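Local coordinates for protein ribonuclease (Chelonia mydas, PDB 2ZPO) that probably cleaves single- and double-stranded RNA on the 3' side of pyrimidine nucleotides, at residues S75-T80 against G97-I103. Residues are numbered along the deposited sequence; the frame is centred on the assembly and turned at random.
With SO4 (sulfate ion), chain D.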
loop_
_atom_site.group_PDB
_atom_site.type_symbol
_atom_site.label_atom_id
_atom_site.label_comp_id
_atom_site.label_asym_id
_atom_site.label_seq_id
_atom_site.Cartn_x
_atom_site.Cartn_y
_atom_site.Cartn_z
ATOM N N SER A 75 4.839 4.010 13.233
ATOM C CA SER A 75 3.849 3.007 12.872
ATOM C C SER A 75 2.702 3.745 12.168
ATOM O O SER A 75 2.418 4.928 12.476
ATOM C CB SER A 75 3.327 2.297 14.129
ATOM O OG SER A 75 4.294 1.382 14.657
ATOM N N PHE A 76 2.090 3.080 11.190
ATOM C CA PHE A 76 1.009 3.647 10.398
ATOM C C PHE A 76 -0.230 2.769 10.451
ATOM O O PHE A 76 -0.102 1.565 10.577
ATOM C CB PHE A 76 1.434 3.753 8.922
ATOM C CG PHE A 76 2.574 4.698 8.689
ATOM C CD1 PHE A 76 3.861 4.220 8.517
ATOM C CD2 PHE A 76 2.367 6.083 8.693
ATOM C CE1 PHE A 76 4.928 5.099 8.317
ATOM C CE2 PHE A 76 3.445 6.957 8.499
ATOM C CZ PHE A 76 4.718 6.455 8.282
ATOM N N ALA A 77 -1.413 3.392 10.369
ATOM C CA ALA A 77 -2.643 2.635 10.119
ATOM C C ALA A 77 -2.526 2.030 8.710
ATOM O O ALA A 77 -2.204 2.728 7.739
ATOM C CB ALA A 77 -3.853 3.547 10.190
ATOM N N LEU A 78 -2.815 0.736 8.598
ATOM C CA LEU A 78 -2.718 -0.025 7.341
ATOM C C LEU A 78 -3.958 -0.849 7.095
ATOM O O LEU A 78 -4.592 -1.323 8.048
ATOM C CB LEU A 78 -1.544 -1.006 7.401
ATOM C CG LEU A 78 -0.160 -0.494 7.757
ATOM C CD1 LEU A 78 0.807 -1.647 7.773
ATOM C CD2 LEU A 78 0.312 0.578 6.762
ATOM N N THR A 79 -4.311 -1.013 5.824
ATOM C CA THR A 79 -5.256 -2.062 5.447
ATOM C C THR A 79 -4.574 -2.930 4.402
ATOM O O THR A 79 -4.043 -2.418 3.396
ATOM C CB THR A 79 -6.552 -1.490 4.863
ATOM O OG1 THR A 79 -7.103 -0.566 5.810
ATOM C CG2 THR A 79 -7.588 -2.617 4.577
ATOM N N THR A 80 -4.607 -4.236 4.639
ATOM C CA THR A 80 -3.969 -5.206 3.754
ATOM C C THR A 80 -5.048 -6.045 3.108
ATOM O O THR A 80 -5.903 -6.604 3.804
ATOM C CB THR A 80 -2.911 -6.066 4.510
ATOM O OG1 THR A 80 -2.007 -5.193 5.200
ATOM C CG2 THR A 80 -2.136 -6.895 3.543
ATOM N N GLY A 97 -7.469 -7.232 6.270
ATOM C CA GLY A 97 -7.305 -6.979 7.691
ATOM C C GLY A 97 -6.765 -5.576 7.873
ATOM O O GLY A 97 -6.234 -4.986 6.933
ATOM N N THR A 98 -6.893 -5.039 9.089
ATOM C CA THR A 98 -6.267 -3.764 9.414
ATOM C C THR A 98 -5.253 -3.945 10.545
ATOM O O THR A 98 -5.318 -4.910 11.327
ATOM C CB THR A 98 -7.304 -2.682 9.775
ATOM O OG1 THR A 98 -8.044 -3.066 10.951
ATOM C CG2 THR A 98 -8.288 -2.459 8.633
ATOM N N SER A 99 -4.290 -3.031 10.619
ATOM C CA SER A 99 -3.267 -3.083 11.673
ATOM C C SER A 99 -2.652 -1.704 11.836
ATOM O O SER A 99 -3.032 -0.746 11.122
ATOM C CB SER A 99 -2.174 -4.094 11.322
ATOM O OG SER A 99 -1.586 -3.726 10.084
ATOM N N THR A 100 -1.733 -1.593 12.794
ATOM C CA THR A 100 -0.936 -0.382 12.988
ATOM C C THR A 100 0.516 -0.838 13.144
ATOM O O THR A 100 0.875 -1.460 14.166
ATOM C CB THR A 100 -1.412 0.442 14.215
ATOM O OG1 THR A 100 -2.847 0.568 14.192
ATOM C CG2 THR A 100 -0.817 1.839 14.185
ATOM N N GLN A 101 1.338 -0.561 12.125
ATOM C CA GLN A 101 2.646 -1.202 12.002
ATOM C C GLN A 101 3.614 -0.250 11.325
ATOM O O GLN A 101 3.189 0.571 10.494
ATOM C CB GLN A 101 2.526 -2.453 11.137
ATOM C CG GLN A 101 1.689 -3.586 11.757
ATOM C CD GLN A 101 1.791 -4.834 10.933
ATOM O OE1 GLN A 101 2.749 -5.603 11.069
ATOM N NE2 GLN A 101 0.848 -5.016 10.030
ATOM N N ARG A 102 4.892 -0.357 11.702
ATOM C CA ARG A 102 5.943 0.273 10.888
ATOM C C ARG A 102 5.991 -0.436 9.537
ATOM O O ARG A 102 5.550 -1.586 9.382
ATOM C CB ARG A 102 7.319 0.225 11.584
ATOM C CG ARG A 102 7.346 0.983 12.934
ATOM C CD ARG A 102 8.599 0.660 13.757
ATOM N NE ARG A 102 9.833 0.941 13.047
ATOM C CZ ARG A 102 10.823 0.081 12.819
ATOM N NH1 ARG A 102 10.774 -1.166 13.273
ATOM N NH2 ARG A 102 11.897 0.494 12.160
ATOM N N ILE A 103 6.524 0.264 8.546
ATOM C CA ILE A 103 6.574 -0.282 7.188
ATOM C C ILE A 103 7.969 -0.167 6.577
ATOM O O ILE A 103 8.759 0.720 6.948
ATOM C CB ILE A 103 5.524 0.378 6.225
ATOM C CG1 ILE A 103 5.774 1.885 6.054
ATOM C CG2 ILE A 103 4.099 0.083 6.724
ATOM C CD1 ILE A 103 4.914 2.575 4.983
HETATM S S SO4 D . -10.345 -5.633 10.703
HETATM O O1 SO4 D . -10.723 -6.165 9.387
HETATM O O2 SO4 D . -8.989 -6.086 11.088
HETATM O O3 SO4 D . -10.450 -4.180 10.675
HETATM O O4 SO4 D . -11.291 -6.135 11.712
HETATM O O HOH W 1 3.910 -1.243 15.628
HETATM O O HOH W 2 -3.045 -4.658 7.839
#
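Phe76 with Gln101, Leu78 with Ser99 and Thr80 with Gly97 form three antiparallel hydrogen-bonded pairs, each closed by two reciprocal N-H···O=C bonds. The bonds change in shape along the strands: Thr80 N meets Gly97 O at 2.9 Å almost head-on, whereas Phe76 N reaches Gln101 O at 2.8 Å from above the carbonyl plane, 56° out of it. CA-H groups of the intervening non-hydrogen-bonded pairs point at carbonyls of the bonded ones, Thr100 CA lying 3.2 Å from Phe76 O.

Apolar packing gathers around Ile103. Its CG1, held between backbone N and carbonyl carbon (chi1 62°), meets Phe76 CD1 at 3.9 Å, while CG2 lies 3.8 Å from Leu78 CD2. Val47 and Tyr115 extend this core.

On the face of Leu78 a water joins Thr80 OG1 and Ser99 OG; Thr80 OG1 also bonds weakly to Thr45, probably substrate-binding. On the opposite face Thr79 and Thr98 lie side by side. Thr79 OG1 bonds to His48 and Arg16. A sulfate, probably from the crystallisation liquor, accepts bonds from Thr98 N, Thr98 OG1 and Thr22.

In this ribonuclease A hairpin, backbone bonds thus set the register, one face supplies core contacts and the other polar links.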